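Local coordinates for protein DR2417 (Deinococcus radiodurans, PDB 4XWW) that degrades RNA from its 5' end as a dimeric metallo-beta-lactamase-type exonuclease and probably takes part in the maturation of ribosomal RNA, at residues P490-V495 / V513-V518; G174-D179 / E385-I390. All blocks are in the same frame, centred on the assembly; numbering follows the deposited sequence.

Contact 1: P490-V495 / V513-V518; sequences PHVEVV and VALEAV
Val-492 meets the helix with both methyls. CG1 lies 3.7 Å from Ala-514 CB, while CG2 rests on the backbone at the next residue, 3.5 Å from Leu-515 N. CG1 stands anti to the valine's own backbone N (chi1 -179°), which spreads the two branches over successive helix residues; CG2 also reaches the Val-518 branch CG2 at 4.2 Å. Leu-515 answers from beside the strand: its CD1 runs alongside the backbone, 3.4 Å from Pro-490 O and 3.5 Å from His-491 CA, packing on main chain as much as on side chains. Pro-490 CB adds a looser touch on the same CD1 at 4.2 Å. No hydrogen bond crosses. A helix is laid here on a strand outermost in its sheet within the chain, in the small alpha/beta C-terminal domain of RNase J, the axes running 141° apart in direction and 7.6 Å at their closest. Along its edge the strand is held by backbone bonds of His-491 and Glu-493 to Val-485 and Thr-483 of strand 479-485, and Arg-511 NH2 bonds Val-492 O. Helix 528-547 backs the packing helix, with Val-539 against Ala-514, and Glu-493 and Val-495 pack on Met-556 and Ile-554 of the second subunit.

Contact 2: G174-D179 / E385-I390; sequences GDFKID and EELATI
Glu-386 and Ile-178 supply the polar link: Ile-178 N donates to Glu-386 OE2 at 2.9 Å, almost straight at 173°, using the anti lone pair of that oxygen. The other oxygen, OE1, takes the backbone N of Thr-219 and of Ser-383, so three N-H groups grip this buried carboxylate and fix its rotation, which would tend to keep it ionised. The charge of Lys-177 turns elsewhere: NZ forms a salt bridge with Asp-179 OD2 at 2.9 Å, coming from above the carboxylate plane, and also bonds Pro-220 O.

The apolar contacts flank this bond. Ile-178 and the CB-CG stem of Glu-386 lie alongside each other, pointing opposite ways, with Ile-178 CD1 3.8 Å from Glu-386 CB. The same methyl reaches Thr-389 CG2 at 3.9 Å. Phe-176, its CG set between backbone N and carbonyl carbon (chi1 80°), sends the far end of its ring to the helix: CZ is 3.5 Å from Ile-390 CG1 and 3.7 Å from Leu-387 CD2, both approaching obliquely, while Ile-178 CG1 lies at the ring edge.

The loop also carries Asp-175, seen to bind zinc in this protein though its carboxylate is not modelled here, and Phe-176 N bonds Asp-209 OD2, the predicted proton donor; the contact thus borders the two-metal active site of the metallo-beta-lactamase fold. Helix 384-394 packs against this loop, which follows strand 168-172, and through Leu-387 also against helix 406-417, while Ile-390 touches strand 205-209 and, with Ile-178, Leu-192 of helix 192-201.

The two contacts share no secondary-structure element and lie on opposite sides of the chain's centre, their own centres about 66 Å apart. Contact 2 is buried in the catalytic body, joining segments more than 200 residues apart beside the metal site. Contact 1 is only partly buried, is local in sequence, and belongs to the outlying C-terminal domain, near the second subunit and about 31 Å at nearest atoms from the bound RNA. Their chemistry follows their place: strand 491-495 and helix 513-518 meet through apolar packing with no hydrogen bond between the two segments, whereas the irregular loop 174-179 meets its helix through a buried carboxylate as well as an aromatic and aliphatic side chains.

Contact 1: P490-V495 / V513-V518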
loop_
_atom_site.group_PDB
_atom_site.type_symbol
_atom_site.label_atom_id
_atom_site.label_comp_id
_atom_site.label_asym_id
_atom_site.label_seq_id
_atom_site.Cartn_x
_atom_site.Cartn_y
_atom_site.Cartn_z
ATOM N N PRO A 490 -39.304 -30.643 -0.650
ATOM C CA PRO A 490 -38.045 -29.929 -0.899
ATOM C C PRO A 490 -38.089 -28.480 -0.430
ATOM O O PRO A 490 -39.090 -27.796 -0.633
ATOM C CB PRO A 490 -37.888 -30.000 -2.422
ATOM C CG PRO A 490 -38.701 -31.161 -2.837
ATOM C CD PRO A 490 -39.862 -31.208 -1.891
ATOM N N HIS A 491 -37.013 -28.038 0.212
ATOM C CA HIS A 491 -36.889 -26.664 0.674
ATOM C C HIS A 491 -35.413 -26.297 0.702
ATOM O O HIS A 491 -34.549 -27.174 0.727
ATOM C CB HIS A 491 -37.537 -26.476 2.051
ATOM C CG HIS A 491 -37.052 -27.434 3.094
ATOM N ND1 HIS A 491 -37.241 -28.796 3.008
ATOM C CD2 HIS A 491 -36.401 -27.222 4.267
ATOM C CE1 HIS A 491 -36.720 -29.383 4.071
ATOM N NE2 HIS A 491 -36.203 -28.447 4.847
ATOM N N VAL A 492 -35.120 -25.004 0.681
ATOM C CA VAL A 492 -33.736 -24.556 0.585
ATOM C C VAL A 492 -33.309 -23.809 1.845
ATOM O O VAL A 492 -34.088 -23.056 2.426
ATOM C CB VAL A 492 -33.527 -23.661 -0.654
ATOM C CG1 VAL A 492 -32.077 -23.215 -0.763
ATOM C CG2 VAL A 492 -33.944 -24.406 -1.908
ATOM N N GLU A 493 -32.070 -24.028 2.269
ATOM C CA GLU A 493 -31.549 -23.371 3.457
ATOM C C GLU A 493 -30.392 -22.428 3.117
ATOM O O GLU A 493 -29.464 -22.798 2.399
ATOM C CB GLU A 493 -31.111 -24.410 4.484
ATOM C CG GLU A 493 -32.266 -25.166 5.113
ATOM C CD GLU A 493 -32.219 -25.121 6.624
ATOM O OE1 GLU A 493 -31.273 -25.693 7.206
ATOM O OE2 GLU A 493 -33.119 -24.502 7.229
ATOM N N VAL A 494 -30.460 -21.209 3.645
ATOM C CA VAL A 494 -29.485 -20.168 3.329
ATOM C C VAL A 494 -28.670 -19.730 4.545
ATOM O O VAL A 494 -29.225 -19.329 5.567
ATOM C CB VAL A 494 -30.179 -18.928 2.728
ATOM C CG1 VAL A 494 -29.231 -17.736 2.700
ATOM C CG2 VAL A 494 -30.707 -19.234 1.337
ATOM N N VAL A 495 -27.348 -19.809 4.430
ATOM C CA VAL A 495 -26.476 -19.204 5.432
ATOM C C VAL A 495 -25.473 -18.262 4.771
ATOM O O VAL A 495 -24.817 -18.620 3.792
ATOM C CB VAL A 495 -25.715 -20.249 6.259
ATOM C CG1 VAL A 495 -24.802 -19.550 7.275
ATOM C CG2 VAL A 495 -26.680 -21.197 6.946
ATOM N N VAL A 513 -35.599 -19.017 -5.717
ATOM C CA VAL A 513 -34.867 -19.140 -6.966
ATOM C C VAL A 513 -34.107 -20.458 -6.956
ATOM O O VAL A 513 -34.094 -21.195 -7.945
ATOM C CB VAL A 513 -33.901 -17.958 -7.179
ATOM C CG1 VAL A 513 -33.058 -18.170 -8.423
ATOM C CG2 VAL A 513 -34.689 -16.656 -7.280
ATOM N N ALA A 514 -33.495 -20.756 -5.816
ATOM C CA ALA A 514 -32.824 -22.029 -5.617
ATOM C C ALA A 514 -33.821 -23.180 -5.700
ATOM O O ALA A 514 -33.588 -24.159 -6.406
ATOM C CB ALA A 514 -32.107 -22.045 -4.281
ATOM N N LEU A 515 -34.939 -23.039 -4.991
ATOM C CA LEU A 515 -35.940 -24.101 -4.892
ATOM C C LEU A 515 -36.524 -24.487 -6.244
ATOM O O LEU A 515 -36.644 -25.672 -6.551
ATOM C CB LEU A 515 -37.072 -23.685 -3.949
ATOM C CG LEU A 515 -38.041 -24.799 -3.552
ATOM C CD1 LEU A 515 -37.317 -25.840 -2.720
ATOM C CD2 LEU A 515 -39.236 -24.238 -2.802
ATOM N N GLU A 516 -36.896 -23.485 -7.038
ATOM C CA GLU A 516 -37.448 -23.728 -8.367
ATOM C C GLU A 516 -36.494 -24.604 -9.165
ATOM O O GLU A 516 -36.919 -25.552 -9.814
ATOM C CB GLU A 516 -37.715 -22.412 -9.102
ATOM N N ALA A 517 -35.202 -24.300 -9.078
ATOM C CA ALA A 517 -34.172 -25.093 -9.742
ATOM C C ALA A 517 -34.107 -26.511 -9.179
ATOM O O ALA A 517 -33.906 -27.470 -9.925
ATOM C CB ALA A 517 -32.818 -24.411 -9.617
ATOM N N VAL A 518 -34.270 -26.640 -7.866
ATOM C CA VAL A 518 -34.315 -27.953 -7.233
ATOM C C VAL A 518 -35.538 -28.721 -7.718
ATOM O O VAL A 518 -35.426 -29.855 -8.183
ATOM C CB VAL A 518 -34.362 -27.856 -5.692
ATOM C CG1 VAL A 518 -34.333 -29.249 -5.071
ATOM C CG2 VAL A 518 -33.208 -27.020 -5.170
#

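Contact 2: G174-D179 / E385-I390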
loop_
_atom_site.group_PDB
_atom_site.type_symbol
_atom_site.label_atom_id
_atom_site.label_comp_id
_atom_site.label_asym_id
_atom_site.label_seq_id
_atom_site.Cartn_x
_atom_site.Cartn_y
_atom_site.Cartn_z
ATOM N N GLY A 174 27.263 -8.592 -1.413
ATOM C CA GLY A 174 26.261 -8.695 -0.366
ATOM C C GLY A 174 25.317 -7.516 -0.463
ATOM O O GLY A 174 25.333 -6.750 -1.421
ATOM N N ASP A 175 24.474 -7.391 0.546
ATOM C CA ASP A 175 23.653 -6.189 0.702
ATOM C C ASP A 175 24.556 -5.114 1.275
ATOM O O ASP A 175 25.290 -5.374 2.240
ATOM C CB ASP A 175 22.463 -6.478 1.618
ATOM N N PHE A 176 24.556 -3.919 0.683
ATOM C CA PHE A 176 25.506 -2.896 1.113
ATOM C C PHE A 176 25.114 -1.469 0.798
ATOM O O PHE A 176 24.324 -1.211 -0.110
ATOM C CB PHE A 176 26.885 -3.134 0.477
ATOM C CG PHE A 176 26.990 -2.639 -0.952
ATOM C CD1 PHE A 176 26.445 -3.375 -1.991
ATOM C CD2 PHE A 176 27.633 -1.443 -1.251
ATOM C CE1 PHE A 176 26.550 -2.938 -3.320
ATOM C CE2 PHE A 176 27.760 -0.997 -2.575
ATOM C CZ PHE A 176 27.198 -1.737 -3.613
ATOM N N LYS A 177 25.718 -0.550 1.546
ATOM C CA LYS A 177 25.847 0.852 1.166
ATOM C C LYS A 177 27.320 1.194 1.329
ATOM O O LYS A 177 28.089 0.369 1.850
ATOM C CB LYS A 177 24.987 1.754 2.061
ATOM C CG LYS A 177 25.484 1.698 3.521
ATOM C CD LYS A 177 24.613 2.495 4.509
ATOM C CE LYS A 177 24.594 3.961 4.182
ATOM N NZ LYS A 177 24.152 4.740 5.417
ATOM N N ILE A 178 27.750 2.376 0.900
ATOM C CA ILE A 178 29.120 2.777 1.201
ATOM C C ILE A 178 29.054 3.939 2.167
ATOM O O ILE A 178 29.061 5.103 1.769
ATOM C CB ILE A 178 29.934 3.160 -0.059
ATOM C CG1 ILE A 178 29.826 2.040 -1.096
ATOM C CG2 ILE A 178 31.440 3.359 0.322
ATOM C CD1 ILE A 178 30.502 2.336 -2.434
ATOM N N ASP A 179 29.006 3.605 3.451
ATOM C CA ASP A 179 28.936 4.627 4.490
ATOM C C ASP A 179 30.324 4.978 4.992
ATOM O O ASP A 179 31.035 4.120 5.532
ATOM C CB ASP A 179 28.060 4.145 5.645
ATOM C CG ASP A 179 27.578 5.292 6.530
ATOM O OD1 ASP A 179 28.308 6.289 6.686
ATOM O OD2 ASP A 179 26.466 5.181 7.077
ATOM N N GLU A 385 25.328 6.319 -7.107
ATOM C CA GLU A 385 26.750 6.680 -7.051
ATOM C C GLU A 385 27.565 5.548 -6.430
ATOM O O GLU A 385 28.671 5.219 -6.904
ATOM C CB GLU A 385 26.954 7.980 -6.263
ATOM C CG GLU A 385 26.694 9.218 -7.086
ATOM C CD GLU A 385 26.901 10.490 -6.294
ATOM O OE1 GLU A 385 27.592 10.439 -5.246
ATOM O OE2 GLU A 385 26.361 11.534 -6.716
ATOM N N GLU A 386 27.007 4.938 -5.387
ATOM C CA GLU A 386 27.710 3.863 -4.705
ATOM C C GLU A 386 27.750 2.608 -5.560
ATOM O O GLU A 386 28.788 1.948 -5.651
ATOM C CB GLU A 386 27.064 3.586 -3.359
ATOM C CG GLU A 386 27.103 4.789 -2.434
ATOM C CD GLU A 386 25.905 4.810 -1.516
ATOM O OE1 GLU A 386 24.862 5.369 -1.932
ATOM O OE2 GLU A 386 25.994 4.235 -0.405
ATOM N N LEU A 387 26.643 2.296 -6.219
ATOM C CA LEU A 387 26.633 1.157 -7.143
ATOM C C LEU A 387 27.658 1.358 -8.266
ATOM O O LEU A 387 28.358 0.415 -8.657
ATOM C CB LEU A 387 25.217 0.948 -7.728
ATOM C CG LEU A 387 24.122 0.674 -6.692
ATOM C CD1 LEU A 387 22.743 0.552 -7.370
ATOM C CD2 LEU A 387 24.501 -0.591 -5.902
ATOM N N ALA A 388 27.741 2.581 -8.792
ATOM C CA ALA A 388 28.733 2.897 -9.831
ATOM C C ALA A 388 30.170 2.722 -9.329
ATOM O O ALA A 388 31.053 2.241 -10.050
ATOM C CB ALA A 388 28.530 4.307 -10.333
ATOM N N THR A 389 30.405 3.108 -8.084
ATOM C CA THR A 389 31.724 2.975 -7.500
ATOM C C THR A 389 32.170 1.508 -7.525
ATOM O O THR A 389 33.291 1.183 -7.937
ATOM C CB THR A 389 31.752 3.513 -6.062
ATOM O OG1 THR A 389 31.728 4.944 -6.098
ATOM C CG2 THR A 389 33.028 3.064 -5.335
ATOM N N ILE A 390 31.270 0.613 -7.132
ATOM C CA ILE A 390 31.583 -0.809 -7.153
ATOM C C ILE A 390 31.823 -1.336 -8.572
ATOM O O ILE A 390 32.797 -2.068 -8.826
ATOM C CB ILE A 390 30.477 -1.622 -6.486
ATOM C CG1 ILE A 390 30.301 -1.158 -5.027
ATOM C CG2 ILE A 390 30.793 -3.147 -6.611
ATOM C CD1 ILE A 390 31.601 -1.193 -4.214
#